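Local coordinates for pectate lyase 1 (Juniperus ashei, PDB 1PXZ), which cleaves pectate by elimination, with low activity, as a calcium-dependent polysaccharide lyase of family 1 and a major cedar pollen allergen, at residues Tyr235-Val240 with Thr318-Ser323; Asn258-Ser263 with Asn293-Ser298; Thr280-Cys285 with Val310-Thr315. All coordinates share one frame; numbering follows the deposited sequence.

Interaction 1: residues Tyr235-Val240 with Thr318-Ser323; sequences YGLVHV and TNIYNS
His239 and Tyr321 join the outer face of the parallel beta-helix to the C-terminal tail, which runs across strand 237-241 as an irregular loop. The polar part of the contact is a single hydrogen bond between His239 ND1 and Tyr321 OH, 2.7 Å long and bent to 156°; either partner could donate. The hydroxyl sits at the edge of the imidazole, in its plane, while the two rings meet obliquely with their planes at 62°. His239 extends its ring from the strand to the tail, CG lying opposite the backbone N about the CA-CB bond (chi1 -175°). Both polar ends of the imidazole are used, because NE2 is hydrogen-bonded to Glu264, which also holds Thr318 OG1; Tyr321 OH has a second partner in Thr216. This pairing fixes the rotation of the imidazole.

The apolar part centres on Ile320. Its CD1 tip lies 3.6 Å from His239 CB, and its CG2 branch meets Leu237 CD2 at a looser 4.3 Å. Ile320 also touches Leu262 of the next strand and packs on its neighbour in sequence: Ile320 CG1 stands 3.9 Å above the plane of the Tyr321 ring, over its centre.

Interaction 2: residues Asn258-Ser263 with Asn293-Ser298; sequences NPTILS and NWVWRS
Strands 260-263 and 296-298 run parallel, their axes 4.8 Å apart and their directions within 2°, as successive rungs of the parallel beta-helix. Ile261 pairs with Trp296, Leu262 with Arg297 and Ser263 with Ser298. The backbone bonds alternate in direction: Ile261 N donates to Val295 O, Arg297 N to Ile261 O, and Ser263 N to Arg297 O at 2.8 Å.

Side chains in register lie beside one another on the same face of the sheet. Ile261 and Trp296 point the same way, and Ile261 CD1 rests over the six-membered ring, 3.7 Å from its centroid. The indole edge is tethered by Trp296 NE1, which donates to Pro259 O over 2.9 Å; the bond is bent (130°) and comes from above the carbonyl plane. The Leu262 and Arg297 side chains project from the other sheet face, with Leu262 CD2 centred over the guanidinium, 3.7 Å from Arg297 CZ. Before the strands, Asn258 CA sits almost squarely over the five-membered ring of Trp294, 3.5 Å from its centroid and 7° off the normal. A water accepts from Val295 N and also bonds Thr260 OG1, bridging the two segments at the start of the strand pairing.

The contact thus combines backbone bonding with flat groups covered by aliphatic carbons; the NE1 bond gives the buried Trp296 indole its polar partner and restricts its rotation.

Interaction 3: residues Thr280-Cys285 with Val310-Thr315; sequences TKRIGC and VSSGKT
Arg282 reaches from strand 280-282, at the end of one parallel sheet of the beta-helix, to the loop 310-315 that follows the last strands. From CB its chain leaves with CG anti to the carbonyl carbon, beside the Trp294 ring. The chain turns at chi2 (110°), and CD carries it on to the guanidinium, whose partners are gathered at its edge. NE donates to a water at 2.6 Å, and that water in turn donates to Ser312 OG. Beyond CZ the group grips Val310 O end-on, with NH1 and NH2 each donating over 2.8 Å to the same oxygen. Both nitrogens approach from one face of the carbonyl, while the oxygen lies within 2° of the guanidinium plane. NH2 makes a second bond, to Ser312 OG, itself bonded to Trp294 O. Together these in-plane bonds fix the rotation of the guanidinium and turn its edge to the loop.

Next to this grip, Thr280 holds the loop backbone at Val310. Its OG1, which also pairs with Glu278, lies between the backbone N and the carbonyl carbon of its own residue, a position that turns it to the loop. Val310 N donates to Thr280 OG1 over 3.1 Å in a nearly straight bond of 166°.

The three contacts lie along the C-terminal end of the beta-helix. Interactions 1 and 2 occupy neighbouring strands, centres about 11 Å apart, joined by probable hydrogen bonds such as Val240 N to Leu262 O (2.8 Å). Interaction 2 is closer still to interaction 3, about 6 Å between centres: Trp296 O faces Ser312 N at 2.9 Å, adding the loop beside the last rung, and Trp294 CZ3 packs 3.4 Å from Arg282 CG. The tail then passes from interaction 3 to interaction 1, about 17 Å between centres. The predicted active-site Arg229 is closest to interaction 2, its side chain about 11 Å from that of Ile261; the other two lie away from the calcium-binding and active-site residues.

Interaction 1: residues Tyr235-Val240 with Thr318-Ser323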
loop_
_atom_site.group_PDB
_atom_site.type_symbol
_atom_site.label_atom_id
_atom_site.label_comp_id
_atom_site.label_asym_id
_atom_site.label_seq_id
_atom_site.Cartn_x
_atom_site.Cartn_y
_atom_site.Cartn_z
ATOM N N TYR A 235 -13.370 4.187 10.052
ATOM C CA TYR A 235 -14.359 3.117 10.112
ATOM C C TYR A 235 -13.849 1.701 10.244
ATOM O O TYR A 235 -14.361 0.915 11.056
ATOM C CB TYR A 235 -15.197 3.156 8.805
ATOM C CG TYR A 235 -16.185 4.302 8.866
ATOM C CD1 TYR A 235 -17.105 4.303 9.908
ATOM C CD2 TYR A 235 -16.205 5.341 7.955
ATOM C CE1 TYR A 235 -18.032 5.315 10.036
ATOM C CE2 TYR A 235 -17.139 6.367 8.077
ATOM C CZ TYR A 235 -18.044 6.343 9.119
ATOM O OH TYR A 235 -18.989 7.332 9.279
ATOM N N GLY A 236 -12.877 1.235 9.460
ATOM C CA GLY A 236 -12.580 -0.195 9.514
ATOM C C GLY A 236 -11.503 -0.596 10.491
ATOM O O GLY A 236 -11.302 -0.005 11.551
ATOM N N LEU A 237 -10.746 -1.627 10.141
ATOM C CA LEU A 237 -9.738 -2.208 11.021
ATOM C C LEU A 237 -8.377 -2.187 10.355
ATOM O O LEU A 237 -8.280 -2.656 9.212
ATOM C CB LEU A 237 -10.131 -3.667 11.294
ATOM C CG LEU A 237 -9.169 -4.638 11.956
ATOM C CD1 LEU A 237 -8.812 -4.166 13.353
ATOM C CD2 LEU A 237 -9.792 -6.029 12.020
ATOM N N VAL A 238 -7.365 -1.665 11.045
ATOM C CA VAL A 238 -6.030 -1.712 10.452
ATOM C C VAL A 238 -5.041 -2.301 11.456
ATOM O O VAL A 238 -4.956 -1.778 12.567
ATOM C CB VAL A 238 -5.489 -0.332 10.034
ATOM C CG1 VAL A 238 -4.234 -0.550 9.183
ATOM C CG2 VAL A 238 -6.514 0.485 9.285
ATOM N N HIS A 239 -4.325 -3.331 11.052
ATOM C CA HIS A 239 -3.241 -3.897 11.841
ATOM C C HIS A 239 -1.912 -3.291 11.381
ATOM O O HIS A 239 -1.498 -3.525 10.244
ATOM C CB HIS A 239 -3.236 -5.423 11.731
ATOM C CG HIS A 239 -2.238 -6.120 12.590
ATOM N ND1 HIS A 239 -1.587 -7.269 12.225
ATOM C CD2 HIS A 239 -1.786 -5.776 13.836
ATOM C CE1 HIS A 239 -0.760 -7.639 13.192
ATOM N NE2 HIS A 239 -0.865 -6.752 14.185
ATOM N N VAL A 240 -1.277 -2.516 12.236
ATOM C CA VAL A 240 -0.014 -1.840 11.893
ATOM C C VAL A 240 1.128 -2.537 12.607
ATOM O O VAL A 240 1.297 -2.322 13.809
ATOM C CB VAL A 240 -0.070 -0.349 12.255
ATOM C CG1 VAL A 240 1.200 0.388 11.811
ATOM C CG2 VAL A 240 -1.266 0.343 11.607
ATOM N N THR A 318 -3.869 -9.882 20.205
ATOM C CA THR A 318 -4.250 -9.766 18.799
ATOM C C THR A 318 -4.937 -11.054 18.348
ATOM O O THR A 318 -4.275 -12.099 18.319
ATOM C CB THR A 318 -3.042 -9.470 17.897
ATOM O OG1 THR A 318 -2.576 -8.137 18.155
ATOM C CG2 THR A 318 -3.410 -9.495 16.418
ATOM N N ASN A 319 -6.224 -10.949 18.032
ATOM C CA ASN A 319 -6.985 -12.099 17.532
ATOM C C ASN A 319 -7.846 -11.726 16.329
ATOM O O ASN A 319 -9.075 -11.656 16.383
ATOM C CB ASN A 319 -7.850 -12.691 18.645
ATOM C CG ASN A 319 -8.106 -14.170 18.419
ATOM O OD1 ASN A 319 -8.356 -14.903 19.373
ATOM N ND2 ASN A 319 -8.042 -14.598 17.164
ATOM N N ILE A 320 -7.189 -11.463 15.196
ATOM C CA ILE A 320 -7.905 -10.958 14.027
ATOM C C ILE A 320 -7.722 -11.800 12.774
ATOM O O ILE A 320 -8.511 -11.591 11.848
ATOM C CB ILE A 320 -7.443 -9.501 13.750
ATOM C CG1 ILE A 320 -5.949 -9.321 13.506
ATOM C CG2 ILE A 320 -7.887 -8.595 14.907
ATOM C CD1 ILE A 320 -5.525 -7.944 13.018
ATOM N N TYR A 321 -6.725 -12.675 12.736
ATOM C CA TYR A 321 -6.318 -13.445 11.573
ATOM C C TYR A 321 -6.701 -14.923 11.650
ATOM O O TYR A 321 -6.602 -15.495 12.735
ATOM C CB TYR A 321 -4.795 -13.424 11.433
ATOM C CG TYR A 321 -4.205 -12.080 11.063
ATOM C CD1 TYR A 321 -4.792 -11.304 10.067
ATOM C CD2 TYR A 321 -3.074 -11.599 11.709
ATOM C CE1 TYR A 321 -4.260 -10.065 9.719
ATOM C CE2 TYR A 321 -2.538 -10.365 11.364
ATOM C CZ TYR A 321 -3.133 -9.609 10.372
ATOM O OH TYR A 321 -2.609 -8.368 10.016
ATOM N N ASN A 322 -7.062 -15.551 10.548
ATOM C CA ASN A 322 -7.211 -17.004 10.476
ATOM C C ASN A 322 -5.871 -17.644 10.162
ATOM O O ASN A 322 -4.832 -16.998 10.035
ATOM C CB ASN A 322 -8.277 -17.392 9.450
ATOM C CG ASN A 322 -7.916 -17.111 8.012
ATOM O OD1 ASN A 322 -6.788 -17.272 7.567
ATOM N ND2 ASN A 322 -8.877 -16.671 7.202
ATOM N N SER A 323 -5.839 -18.967 9.981
ATOM C CA SER A 323 -4.577 -19.658 9.819
ATOM C C SER A 323 -3.892 -19.293 8.499
ATOM O O SER A 323 -2.677 -19.446 8.381
ATOM C CB SER A 323 -4.771 -21.190 9.844
ATOM O OG SER A 323 -5.173 -21.663 11.111
#

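Interaction 2: residues Asn258-Ser263 with Asn293-Ser298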
loop_
_atom_site.group_PDB
_atom_site.type_symbol
_atom_site.label_atom_id
_atom_site.label_comp_id
_atom_site.label_asym_id
_atom_site.label_seq_id
_atom_site.Cartn_x
_atom_site.Cartn_y
_atom_site.Cartn_z
ATOM N N ASN A 258 -14.075 6.423 14.285
ATOM C CA ASN A 258 -13.939 5.175 15.022
ATOM C C ASN A 258 -13.294 4.060 14.227
ATOM O O ASN A 258 -13.893 2.995 14.058
ATOM C CB ASN A 258 -15.333 4.704 15.476
ATOM C CG ASN A 258 -15.390 3.488 16.366
ATOM O OD1 ASN A 258 -16.410 2.781 16.403
ATOM N ND2 ASN A 258 -14.364 3.156 17.111
ATOM N N PRO A 259 -12.075 4.235 13.749
ATOM C CA PRO A 259 -11.368 3.066 13.205
ATOM C C PRO A 259 -10.816 2.275 14.387
ATOM O O PRO A 259 -10.589 2.824 15.478
ATOM C CB PRO A 259 -10.242 3.718 12.385
ATOM C CG PRO A 259 -9.900 4.914 13.224
ATOM C CD PRO A 259 -11.240 5.439 13.711
ATOM N N THR A 260 -10.596 0.992 14.158
ATOM C CA THR A 260 -9.861 0.127 15.059
ATOM C C THR A 260 -8.424 0.048 14.557
ATOM O O THR A 260 -8.177 -0.401 13.446
ATOM C CB THR A 260 -10.491 -1.286 15.139
ATOM O OG1 THR A 260 -11.824 -1.082 15.641
ATOM C CG2 THR A 260 -9.732 -2.184 16.100
ATOM N N ILE A 261 -7.500 0.493 15.383
ATOM C CA ILE A 261 -6.090 0.524 15.036
ATOM C C ILE A 261 -5.286 -0.301 16.023
ATOM O O ILE A 261 -5.219 0.028 17.197
ATOM C CB ILE A 261 -5.565 1.982 14.976
ATOM C CG1 ILE A 261 -6.360 2.807 13.970
ATOM C CG2 ILE A 261 -4.066 1.943 14.719
ATOM C CD1 ILE A 261 -6.034 4.289 13.885
ATOM N N LEU A 262 -4.691 -1.375 15.518
ATOM C CA LEU A 262 -3.880 -2.294 16.284
ATOM C C LEU A 262 -2.417 -2.121 15.903
ATOM O O LEU A 262 -1.932 -2.679 14.923
ATOM C CB LEU A 262 -4.369 -3.733 16.105
ATOM C CG LEU A 262 -5.893 -3.903 16.316
ATOM C CD1 LEU A 262 -6.273 -5.373 16.215
ATOM C CD2 LEU A 262 -6.338 -3.323 17.655
ATOM N N SER A 263 -1.741 -1.306 16.725
ATOM C CA SER A 263 -0.321 -1.041 16.546
ATOM C C SER A 263 0.495 -2.063 17.330
ATOM O O SER A 263 0.332 -2.156 18.542
ATOM C CB SER A 263 0.002 0.385 17.004
ATOM O OG SER A 263 1.411 0.585 17.027
ATOM N N ASN A 293 -14.102 5.584 23.219
ATOM C CA ASN A 293 -14.641 4.273 22.844
ATOM C C ASN A 293 -13.810 3.656 21.726
ATOM O O ASN A 293 -13.897 2.445 21.504
ATOM C CB ASN A 293 -16.104 4.402 22.414
ATOM C CG ASN A 293 -17.022 4.711 23.599
ATOM O OD1 ASN A 293 -18.068 5.349 23.473
ATOM N ND2 ASN A 293 -16.653 4.252 24.784
ATOM N N TRP A 294 -13.022 4.485 21.026
ATOM C CA TRP A 294 -12.296 3.901 19.880
ATOM C C TRP A 294 -11.223 2.942 20.350
ATOM O O TRP A 294 -10.488 3.137 21.307
ATOM C CB TRP A 294 -11.672 5.030 19.057
ATOM C CG TRP A 294 -12.607 6.026 18.472
ATOM C CD1 TRP A 294 -13.961 6.102 18.557
ATOM C CD2 TRP A 294 -12.184 7.148 17.664
ATOM N NE1 TRP A 294 -14.419 7.200 17.848
ATOM C CE2 TRP A 294 -13.348 7.855 17.296
ATOM C CE3 TRP A 294 -10.929 7.587 17.238
ATOM C CZ2 TRP A 294 -13.298 9.008 16.504
ATOM C CZ3 TRP A 294 -10.879 8.735 16.449
ATOM C CH2 TRP A 294 -12.056 9.424 16.097
ATOM N N VAL A 295 -11.042 1.815 19.668
ATOM C CA VAL A 295 -10.093 0.842 20.188
ATOM C C VAL A 295 -8.781 1.037 19.420
ATOM O O VAL A 295 -8.654 0.570 18.293
ATOM C CB VAL A 295 -10.626 -0.585 20.046
ATOM C CG1 VAL A 295 -9.532 -1.596 20.369
ATOM C CG2 VAL A 295 -11.831 -0.825 20.963
ATOM N N TRP A 296 -7.883 1.778 20.052
ATOM C CA TRP A 296 -6.561 2.039 19.492
ATOM C C TRP A 296 -5.524 1.462 20.442
ATOM O O TRP A 296 -5.280 2.024 21.509
ATOM C CB TRP A 296 -6.313 3.529 19.277
ATOM C CG TRP A 296 -7.127 4.174 18.199
ATOM C CD1 TRP A 296 -8.291 3.764 17.635
ATOM C CD2 TRP A 296 -6.796 5.415 17.541
ATOM N NE1 TRP A 296 -8.716 4.640 16.680
ATOM C CE2 TRP A 296 -7.804 5.668 16.605
ATOM C CE3 TRP A 296 -5.732 6.324 17.665
ATOM C CZ2 TRP A 296 -7.793 6.798 15.785
ATOM C CZ3 TRP A 296 -5.717 7.452 16.847
ATOM C CH2 TRP A 296 -6.752 7.671 15.916
ATOM N N ARG A 297 -4.912 0.346 20.065
ATOM C CA ARG A 297 -3.996 -0.346 20.949
ATOM C C ARG A 297 -2.537 -0.291 20.487
ATOM O O ARG A 297 -2.258 -0.313 19.281
ATOM C CB ARG A 297 -4.377 -1.821 21.081
ATOM C CG ARG A 297 -5.855 -2.084 21.291
ATOM C CD ARG A 297 -6.031 -3.373 22.093
ATOM N NE ARG A 297 -5.611 -4.554 21.344
ATOM C CZ ARG A 297 -6.490 -5.359 20.750
ATOM N NH1 ARG A 297 -7.781 -5.058 20.853
ATOM N NH2 ARG A 297 -6.088 -6.430 20.073
ATOM N N SER A 298 -1.647 -0.212 21.473
ATOM C CA SER A 298 -0.205 -0.263 21.224
ATOM C C SER A 298 0.394 -1.437 21.992
ATOM O O SER A 298 0.326 -1.455 23.229
ATOM C CB SER A 298 0.455 1.056 21.626
ATOM O OG SER A 298 1.865 0.936 21.688
HETATM O O HOH W 1 -12.796 1.245 17.436
#

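Interaction 3: residues Thr280-Cys285 with Val310-Thr315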
loop_
_atom_site.group_PDB
_atom_site.type_symbol
_atom_site.label_atom_id
_atom_site.label_comp_id
_atom_site.label_asym_id
_atom_site.label_seq_id
_atom_site.Cartn_x
_atom_site.Cartn_y
_atom_site.Cartn_z
ATOM N N THR A 280 0.094 9.279 17.744
ATOM C CA THR A 280 -1.322 9.235 17.442
ATOM C C THR A 280 -1.993 10.595 17.306
ATOM O O THR A 280 -1.644 11.599 17.930
ATOM C CB THR A 280 -2.111 8.519 18.578
ATOM O OG1 THR A 280 -1.544 8.905 19.847
ATOM C CG2 THR A 280 -1.978 7.011 18.473
ATOM N N LYS A 281 -3.024 10.616 16.462
ATOM C CA LYS A 281 -3.869 11.776 16.320
ATOM C C LYS A 281 -5.315 11.375 16.013
ATOM O O LYS A 281 -5.579 10.767 14.982
ATOM C CB LYS A 281 -3.384 12.736 15.219
ATOM C CG LYS A 281 -4.125 14.077 15.333
ATOM C CD LYS A 281 -3.408 15.153 14.522
ATOM C CE LYS A 281 -4.316 16.370 14.362
ATOM N NZ LYS A 281 -4.700 16.595 12.937
ATOM N N ARG A 282 -6.231 11.724 16.917
ATOM C CA ARG A 282 -7.651 11.513 16.699
ATOM C C ARG A 282 -8.278 12.750 16.079
ATOM O O ARG A 282 -8.108 13.874 16.542
ATOM C CB ARG A 282 -8.406 11.220 17.999
ATOM C CG ARG A 282 -8.295 9.773 18.450
ATOM C CD ARG A 282 -7.435 9.729 19.710
ATOM N NE ARG A 282 -7.510 8.404 20.341
ATOM C CZ ARG A 282 -6.391 7.834 20.789
ATOM N NH1 ARG A 282 -5.234 8.487 20.655
ATOM N NH2 ARG A 282 -6.488 6.646 21.349
ATOM N N ILE A 283 -9.028 12.522 15.015
ATOM C CA ILE A 283 -9.628 13.645 14.297
ATOM C C ILE A 283 -11.137 13.569 14.375
ATOM O O ILE A 283 -11.709 12.510 14.114
ATOM C CB ILE A 283 -9.103 13.586 12.850
ATOM C CG1 ILE A 283 -7.591 13.817 12.772
ATOM C CG2 ILE A 283 -9.836 14.549 11.942
ATOM C CD1 ILE A 283 -6.875 13.078 11.668
ATOM N N GLY A 284 -11.810 14.655 14.739
ATOM C CA GLY A 284 -13.259 14.734 14.681
ATOM C C GLY A 284 -13.954 14.144 15.887
ATOM O O GLY A 284 -15.110 13.712 15.843
ATOM N N CYS A 285 -13.260 14.114 17.021
ATOM C CA CYS A 285 -13.881 13.609 18.243
ATOM C C CYS A 285 -15.172 14.328 18.600
ATOM O O CYS A 285 -15.296 15.548 18.443
ATOM C CB CYS A 285 -12.847 13.739 19.370
ATOM S SG CYS A 285 -11.530 12.500 19.201
ATOM N N VAL A 310 -0.917 7.348 22.442
ATOM C CA VAL A 310 -2.039 7.449 23.384
ATOM C C VAL A 310 -3.060 6.381 23.007
ATOM O O VAL A 310 -3.751 6.456 21.988
ATOM C CB VAL A 310 -2.627 8.857 23.356
ATOM C CG1 VAL A 310 -3.862 8.943 24.240
ATOM C CG2 VAL A 310 -1.582 9.869 23.828
ATOM N N SER A 311 -3.105 5.361 23.852
ATOM C CA SER A 311 -3.996 4.217 23.683
ATOM C C SER A 311 -5.422 4.497 24.115
ATOM O O SER A 311 -5.668 5.395 24.937
ATOM C CB SER A 311 -3.461 3.057 24.558
ATOM O OG SER A 311 -2.539 2.340 23.749
ATOM N N SER A 312 -6.368 3.731 23.588
ATOM C CA SER A 312 -7.752 3.787 24.083
ATOM C C SER A 312 -8.370 2.399 23.894
ATOM O O SER A 312 -8.003 1.659 22.970
ATOM C CB SER A 312 -8.584 4.885 23.433
ATOM O OG SER A 312 -8.557 4.832 22.011
ATOM N N GLY A 313 -9.276 2.012 24.783
ATOM C CA GLY A 313 -9.868 0.670 24.758
ATOM C C GLY A 313 -9.073 -0.242 25.674
ATOM O O GLY A 313 -7.983 0.145 26.115
ATOM N N LYS A 314 -9.553 -1.440 25.995
ATOM C CA LYS A 314 -8.823 -2.275 26.948
ATOM C C LYS A 314 -7.770 -3.143 26.263
ATOM O O LYS A 314 -7.783 -3.406 25.058
ATOM C CB LYS A 314 -9.791 -3.168 27.735
ATOM C CG LYS A 314 -10.465 -4.246 26.904
ATOM C CD LYS A 314 -11.836 -3.819 26.409
ATOM C CE LYS A 314 -11.789 -3.185 25.031
ATOM N NZ LYS A 314 -12.076 -1.721 25.080
ATOM N N THR A 315 -6.816 -3.625 27.060
ATOM C CA THR A 315 -5.734 -4.448 26.522
ATOM C C THR A 315 -6.217 -5.856 26.207
ATOM O O THR A 315 -7.067 -6.432 26.888
ATOM C CB THR A 315 -4.548 -4.486 27.500
ATOM O OG1 THR A 315 -4.113 -3.147 27.780
ATOM C CG2 THR A 315 -3.370 -5.208 26.871
HETATM O O HOH W 2 -9.751 7.176 21.029
#